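Local coordinates for protein phosphoribosylaminoimidazole carboxylase, ATPase subunit (Thermus thermophilus, PDB 3AW8) that probably catalyses the ATP-dependent carboxylation of 5-aminoimidazole ribonucleotide with bicarbonate to N5-carboxyaminoimidazole ribonucleotide in purine biosynthesis, at residues 175-189 against 238-251. Sequence-based numbering, arbitrary orientation.
Sequences VPFDREVSLLAVRGR and DYVGVLALEFFQVG. With AMP (adenosine monophosphate), chain C.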
loop_
_atom_site.group_PDB
_atom_site.type_symbol
_atom_site.label_atom_id
_atom_site.label_comp_id
_atom_site.label_asym_id
_atom_site.label_seq_id
_atom_site.Cartn_x
_atom_site.Cartn_y
_atom_site.Cartn_z
ATOM N N VAL A 175 -24.335 -4.569 29.702
ATOM C CA VAL A 175 -25.267 -4.788 28.606
ATOM C C VAL A 175 -25.006 -6.123 27.910
ATOM O O VAL A 175 -23.885 -6.415 27.492
ATOM C CB VAL A 175 -25.205 -3.626 27.576
ATOM C CG1 VAL A 175 -23.796 -3.474 27.041
ATOM C CG2 VAL A 175 -26.190 -3.875 26.446
ATOM N N PRO A 176 -26.046 -6.966 27.805
ATOM C CA PRO A 176 -25.933 -8.276 27.156
ATOM C C PRO A 176 -26.094 -8.069 25.652
ATOM O O PRO A 176 -27.211 -8.069 25.131
ATOM C CB PRO A 176 -27.092 -9.047 27.767
ATOM C CG PRO A 176 -28.163 -7.981 27.831
ATOM C CD PRO A 176 -27.407 -6.760 28.341
ATOM N N PHE A 177 -24.977 -7.875 24.959
ATOM C CA PHE A 177 -25.018 -7.633 23.523
ATOM C C PHE A 177 -24.863 -8.892 22.676
ATOM O O PHE A 177 -24.230 -9.872 23.085
ATOM C CB PHE A 177 -23.940 -6.603 23.142
ATOM C CG PHE A 177 -22.538 -7.031 23.487
ATOM C CD1 PHE A 177 -21.831 -7.895 22.654
ATOM C CD2 PHE A 177 -21.937 -6.604 24.668
ATOM C CE1 PHE A 177 -20.549 -8.329 22.993
ATOM C CE2 PHE A 177 -20.653 -7.034 25.017
ATOM C CZ PHE A 177 -19.959 -7.897 24.180
ATOM N N ASP A 178 -25.468 -8.854 21.493
ATOM C CA ASP A 178 -25.397 -9.956 20.544
ATOM C C ASP A 178 -23.956 -9.975 20.054
ATOM O O ASP A 178 -23.337 -11.032 19.909
ATOM C CB ASP A 178 -26.342 -9.695 19.368
ATOM C CG ASP A 178 -27.810 -9.666 19.785
ATOM O OD1 ASP A 178 -28.617 -9.029 19.066
ATOM O OD2 ASP A 178 -28.154 -10.286 20.817
ATOM N N ARG A 179 -23.431 -8.780 19.810
ATOM C CA ARG A 179 -22.059 -8.613 19.354
ATOM C C ARG A 179 -21.650 -7.151 19.466
ATOM O O ARG A 179 -22.465 -6.278 19.785
ATOM C CB ARG A 179 -21.918 -9.050 17.896
ATOM C CG ARG A 179 -22.699 -8.179 16.926
ATOM C CD ARG A 179 -22.521 -8.637 15.491
ATOM N NE ARG A 179 -23.413 -7.904 14.602
ATOM C CZ ARG A 179 -23.493 -8.105 13.292
ATOM N NH1 ARG A 179 -24.339 -7.384 12.560
ATOM N NH2 ARG A 179 -22.728 -9.025 12.717
ATOM N N GLU A 180 -20.373 -6.902 19.207
ATOM C CA GLU A 180 -19.825 -5.562 19.229
ATOM C C GLU A 180 -19.538 -5.205 17.781
ATOM O O GLU A 180 -19.078 -6.042 17.007
ATOM C CB GLU A 180 -18.539 -5.522 20.059
ATOM C CG GLU A 180 -18.793 -5.395 21.552
ATOM C CD GLU A 180 -17.520 -5.386 22.374
ATOM O OE1 GLU A 180 -16.997 -6.482 22.679
ATOM O OE2 GLU A 180 -17.034 -4.282 22.710
ATOM N N VAL A 181 -19.850 -3.976 17.399
ATOM C CA VAL A 181 -19.593 -3.536 16.040
ATOM C C VAL A 181 -19.061 -2.114 16.082
ATOM O O VAL A 181 -19.152 -1.440 17.105
ATOM C CB VAL A 181 -20.878 -3.601 15.156
ATOM C CG1 VAL A 181 -21.379 -5.038 15.081
ATOM C CG2 VAL A 181 -21.958 -2.674 15.700
ATOM N N SER A 182 -18.481 -1.663 14.979
ATOM C CA SER A 182 -17.956 -0.307 14.926
ATOM C C SER A 182 -18.164 0.243 13.537
ATOM O O SER A 182 -18.235 -0.508 12.564
ATOM C CB SER A 182 -16.464 -0.283 15.273
ATOM O OG SER A 182 -15.694 -0.839 14.230
ATOM N N LEU A 183 -18.274 1.560 13.448
ATOM C CA LEU A 183 -18.471 2.208 12.163
ATOM C C LEU A 183 -17.407 3.270 11.964
ATOM O O LEU A 183 -17.335 4.232 12.729
ATOM C CB LEU A 183 -19.859 2.854 12.095
ATOM C CG LEU A 183 -20.143 3.590 10.782
ATOM C CD1 LEU A 183 -21.309 2.934 10.079
ATOM C CD2 LEU A 183 -20.435 5.053 11.052
ATOM N N LEU A 184 -16.560 3.085 10.961
ATOM C CA LEU A 184 -15.537 4.074 10.678
ATOM C C LEU A 184 -16.187 5.090 9.746
ATOM O O LEU A 184 -16.757 4.727 8.721
ATOM C CB LEU A 184 -14.317 3.436 9.997
ATOM C CG LEU A 184 -13.462 2.444 10.792
ATOM C CD1 LEU A 184 -13.218 2.998 12.175
ATOM C CD2 LEU A 184 -14.154 1.094 10.895
ATOM N N ALA A 185 -16.123 6.361 10.115
ATOM C CA ALA A 185 -16.708 7.414 9.297
ATOM C C ALA A 185 -15.658 8.474 9.029
ATOM O O ALA A 185 -14.681 8.597 9.767
ATOM C CB ALA A 185 -17.914 8.035 10.008
ATOM N N VAL A 186 -15.859 9.247 7.973
ATOM C CA VAL A 186 -14.902 10.282 7.639
ATOM C C VAL A 186 -15.569 11.536 7.090
ATOM O O VAL A 186 -16.552 11.470 6.352
ATOM C CB VAL A 186 -13.856 9.741 6.633
ATOM C CG1 VAL A 186 -14.532 8.848 5.616
ATOM C CG2 VAL A 186 -13.140 10.891 5.943
ATOM N N ARG A 187 -15.028 12.684 7.473
ATOM C CA ARG A 187 -15.551 13.959 7.028
ATOM C C ARG A 187 -14.389 14.840 6.602
ATOM O O ARG A 187 -13.504 15.145 7.403
ATOM C CB ARG A 187 -16.336 14.627 8.163
ATOM C CG ARG A 187 -16.963 15.972 7.808
ATOM C CD ARG A 187 -17.891 16.455 8.924
ATOM N NE ARG A 187 -18.442 17.781 8.648
ATOM C CZ ARG A 187 -17.785 18.924 8.826
ATOM N NH1 ARG A 187 -18.370 20.073 8.537
ATOM N NH2 ARG A 187 -16.549 18.921 9.306
ATOM N N GLY A 188 -14.395 15.231 5.330
ATOM C CA GLY A 188 -13.345 16.079 4.800
ATOM C C GLY A 188 -13.385 17.503 5.328
ATOM O O GLY A 188 -14.330 17.917 6.001
ATOM N N ARG A 189 -12.340 18.258 5.018
ATOM C CA ARG A 189 -12.231 19.637 5.457
ATOM C C ARG A 189 -13.294 20.445 4.731
ATOM O O ARG A 189 -13.746 21.489 5.207
ATOM C CB ARG A 189 -10.837 20.170 5.123
ATOM C CG ARG A 189 -10.464 21.447 5.837
ATOM C CD ARG A 189 -8.974 21.716 5.718
ATOM N NE ARG A 189 -8.561 21.959 4.339
ATOM C CZ ARG A 189 -7.295 21.959 3.925
ATOM N NH1 ARG A 189 -6.304 21.725 4.785
ATOM N NH2 ARG A 189 -7.016 22.199 2.647
ATOM N N ASP A 238 -17.551 19.380 14.228
ATOM C CA ASP A 238 -16.841 19.993 13.106
ATOM C C ASP A 238 -15.641 19.096 12.833
ATOM O O ASP A 238 -14.518 19.554 12.615
ATOM C CB ASP A 238 -16.368 21.400 13.463
ATOM C CG ASP A 238 -17.272 22.470 12.895
ATOM O OD1 ASP A 238 -18.444 22.576 13.336
ATOM O OD2 ASP A 238 -16.808 23.197 11.991
ATOM N N TYR A 239 -15.915 17.799 12.858
ATOM C CA TYR A 239 -14.909 16.778 12.665
ATOM C C TYR A 239 -14.308 16.791 11.271
ATOM O O TYR A 239 -15.007 16.977 10.274
ATOM C CB TYR A 239 -15.512 15.395 12.936
ATOM C CG TYR A 239 -14.486 14.364 13.350
ATOM C CD1 TYR A 239 -14.115 14.224 14.684
ATOM C CD2 TYR A 239 -13.859 13.555 12.403
ATOM C CE1 TYR A 239 -13.148 13.306 15.068
ATOM C CE2 TYR A 239 -12.885 12.633 12.777
ATOM C CZ TYR A 239 -12.538 12.513 14.109
ATOM O OH TYR A 239 -11.605 11.588 14.495
ATOM N N VAL A 240 -12.998 16.595 11.219
ATOM C CA VAL A 240 -12.278 16.528 9.961
ATOM C C VAL A 240 -11.330 15.355 10.098
ATOM O O VAL A 240 -10.487 15.322 11.000
ATOM C CB VAL A 240 -11.466 17.797 9.684
ATOM C CG1 VAL A 240 -10.783 17.678 8.334
ATOM C CG2 VAL A 240 -12.381 19.014 9.724
ATOM N N GLY A 241 -11.493 14.385 9.212
ATOM C CA GLY A 241 -10.657 13.202 9.253
ATOM C C GLY A 241 -11.502 11.970 9.479
ATOM O O GLY A 241 -12.698 11.951 9.167
ATOM N N VAL A 242 -10.882 10.932 10.017
ATOM C CA VAL A 242 -11.598 9.699 10.277
ATOM C C VAL A 242 -11.990 9.587 11.740
ATOM O O VAL A 242 -11.197 9.851 12.641
ATOM C CB VAL A 242 -10.765 8.484 9.847
ATOM C CG1 VAL A 242 -11.370 7.191 10.402
ATOM C CG2 VAL A 242 -10.710 8.440 8.326
ATOM N N LEU A 243 -13.237 9.195 11.956
ATOM C CA LEU A 243 -13.795 9.048 13.290
ATOM C C LEU A 243 -14.258 7.595 13.441
ATOM O O LEU A 243 -14.880 7.042 12.538
ATOM C CB LEU A 243 -14.958 10.042 13.426
ATOM C CG LEU A 243 -15.754 10.262 14.710
ATOM C CD1 LEU A 243 -16.968 9.378 14.696
ATOM C CD2 LEU A 243 -14.883 10.012 15.922
ATOM N N ALA A 244 -13.927 6.969 14.567
ATOM C CA ALA A 244 -14.314 5.584 14.806
ATOM C C ALA A 244 -15.305 5.488 15.959
ATOM O O ALA A 244 -15.002 5.855 17.099
ATOM C CB ALA A 244 -13.083 4.735 15.101
ATOM N N LEU A 245 -16.494 4.985 15.645
ATOM C CA LEU A 245 -17.558 4.825 16.624
ATOM C C LEU A 245 -17.819 3.348 16.899
ATOM O O LEU A 245 -18.089 2.572 15.984
ATOM C CB LEU A 245 -18.833 5.487 16.100
ATOM C CG LEU A 245 -19.255 6.844 16.674
ATOM C CD1 LEU A 245 -18.036 7.660 17.067
ATOM C CD2 LEU A 245 -20.123 7.576 15.647
ATOM N N GLU A 246 -17.727 2.967 18.166
ATOM C CA GLU A 246 -17.970 1.594 18.575
ATOM C C GLU A 246 -19.318 1.475 19.275
ATOM O O GLU A 246 -19.618 2.242 20.186
ATOM C CB GLU A 246 -16.865 1.119 19.513
ATOM C CG GLU A 246 -15.607 0.696 18.791
ATOM C CD GLU A 246 -14.586 0.071 19.720
ATOM O OE1 GLU A 246 -13.868 0.828 20.404
ATOM O OE2 GLU A 246 -14.513 -1.181 19.773
ATOM N N PHE A 247 -20.134 0.519 18.846
ATOM C CA PHE A 247 -21.444 0.311 19.460
ATOM C C PHE A 247 -21.611 -1.124 19.947
ATOM O O PHE A 247 -20.812 -2.006 19.629
ATOM C CB PHE A 247 -22.582 0.597 18.471
ATOM C CG PHE A 247 -22.584 1.985 17.915
ATOM C CD1 PHE A 247 -21.810 2.306 16.808
ATOM C CD2 PHE A 247 -23.379 2.973 18.485
ATOM C CE1 PHE A 247 -21.829 3.591 16.270
ATOM C CE2 PHE A 247 -23.406 4.262 17.958
ATOM C CZ PHE A 247 -22.633 4.573 16.850
ATOM N N PHE A 248 -22.654 -1.332 20.743
ATOM C CA PHE A 248 -23.012 -2.654 21.233
ATOM C C PHE A 248 -24.268 -2.951 20.432
ATOM O O PHE A 248 -25.133 -2.081 20.311
ATOM C CB PHE A 248 -23.385 -2.621 22.713
ATOM C CG PHE A 248 -22.217 -2.521 23.630
ATOM C CD1 PHE A 248 -21.194 -3.455 23.573
ATOM C CD2 PHE A 248 -22.147 -1.506 24.575
ATOM C CE1 PHE A 248 -20.110 -3.380 24.450
ATOM C CE2 PHE A 248 -21.067 -1.423 25.456
ATOM C CZ PHE A 248 -20.049 -2.362 25.391
ATOM N N GLN A 249 -24.373 -4.148 19.862
ATOM C CA GLN A 249 -25.574 -4.484 19.103
ATOM C C GLN A 249 -26.453 -5.426 19.914
ATOM O O GLN A 249 -26.076 -6.568 20.186
ATOM C CB GLN A 249 -25.239 -5.145 17.762
ATOM C CG GLN A 249 -26.445 -5.189 16.820
ATOM C CD GLN A 249 -26.242 -6.071 15.594
ATOM O OE1 GLN A 249 -25.222 -5.989 14.910
ATOM N NE2 GLN A 249 -27.231 -6.911 15.304
ATOM N N VAL A 250 -27.614 -4.927 20.322
ATOM C CA VAL A 250 -28.572 -5.724 21.079
ATOM C C VAL A 250 -29.820 -5.761 20.202
ATOM O O VAL A 250 -30.511 -4.748 20.040
ATOM C CB VAL A 250 -28.912 -5.075 22.447
ATOM C CG1 VAL A 250 -29.653 -6.075 23.325
ATOM C CG2 VAL A 250 -27.645 -4.613 23.138
ATOM N N GLY A 251 -30.081 -6.924 19.616
ATOM C CA GLY A 251 -31.221 -7.066 18.733
ATOM C C GLY A 251 -30.991 -6.271 17.463
ATOM O O GLY A 251 -30.218 -6.675 16.593
HETATM P P AMP C . -12.945 -0.596 27.042
HETATM O O1P AMP C . -12.309 -0.334 25.723
HETATM O O2P AMP C . -14.463 -0.040 27.028
HETATM O O3P AMP C . -12.107 0.147 28.198
HETATM O "O5'" AMP C . -12.949 -2.194 27.344
HETATM C "C5'" AMP C . -13.735 -2.852 26.333
HETATM C "C4'" AMP C . -13.994 -4.314 26.745
HETATM O "O4'" AMP C . -14.823 -4.391 27.951
HETATM C "C3'" AMP C . -14.727 -5.095 25.640
HETATM O "O3'" AMP C . -14.171 -6.410 25.504
HETATM C "C2'" AMP C . -16.197 -5.120 26.082
HETATM O "O2'" AMP C . -16.822 -6.363 25.732
HETATM C "C1'" AMP C . -16.161 -4.891 27.610
HETATM N N9 AMP C . -17.200 -3.913 28.018
HETATM C C8 AMP C . -17.056 -2.552 28.111
HETATM N N7 AMP C . -18.168 -1.999 28.500
HETATM C C5 AMP C . -19.101 -2.955 28.685
HETATM C C6 AMP C . -20.463 -2.965 29.092
HETATM N N6 AMP C . -21.112 -1.783 29.406
HETATM N N1 AMP C . -21.112 -4.150 29.168
HETATM C C2 AMP C . -20.501 -5.305 28.869
HETATM N N3 AMP C . -19.222 -5.338 28.482
HETATM C C4 AMP C . -18.494 -4.205 28.377
HETATM O O HOH W 1 -18.404 -2.024 21.013
#
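One wall of the nucleotide pocket of an ATP-grasp domain is built here on two neighbouring antiparallel strands, 179-187 and 241-250, where F177, in the loop leading into strand 179-187, joins E180 and F248 of the two strands beside AMP. The F177 and F248 rings are nearly parallel, planes 17° apart, but slid so far that they barely overlap, with F177 CD2 3.4 Å from F248 CD1. V175 CG1 sits over one face of F248, 3.8 Å from the ring centroid, a CH-pi contact. F248 CZ reaches the adenine at AMP C5 (3.5 Å), while V175 N donates to AMP N1 and E180 OE1 accepts from the ribose O2'. A water donates to both E180 OE2 and F247 O, tying that carboxylate to the neighbouring strand.

Register is set by hydrogen-bonded pairs from R179-Q249 to R187-G241; A185 N to L243 O is almost straight (2.8 Å). At the first of these pairs D178 and R179 both face Q249, a classic beta bulge: Q249 O takes a 2.7 Å bond from D178 N and only a weak one from R179 N. The D178 side chain adds a bond of its own, OD1 accepting from G251 N from above the carboxylate plane. On the face turned from AMP, R179 NE (2.7 Å) and NH1 both donate to Q249 OE1, which lies in the guanidinium plane; NH1 meets it on a lone pair, NE from above the carbonyl plane, and the amide is turned 75° to the guanidinium. R179 NH2 has a salt bridge to E200 and a hydrogen bond to P216 O, which should further limit rotation of the group. At the far end the R187 chain, extended with CG anti to the backbone N (chi1 -179°), passes alongside Y239 O and bonds it through NH2 at 2.7 Å.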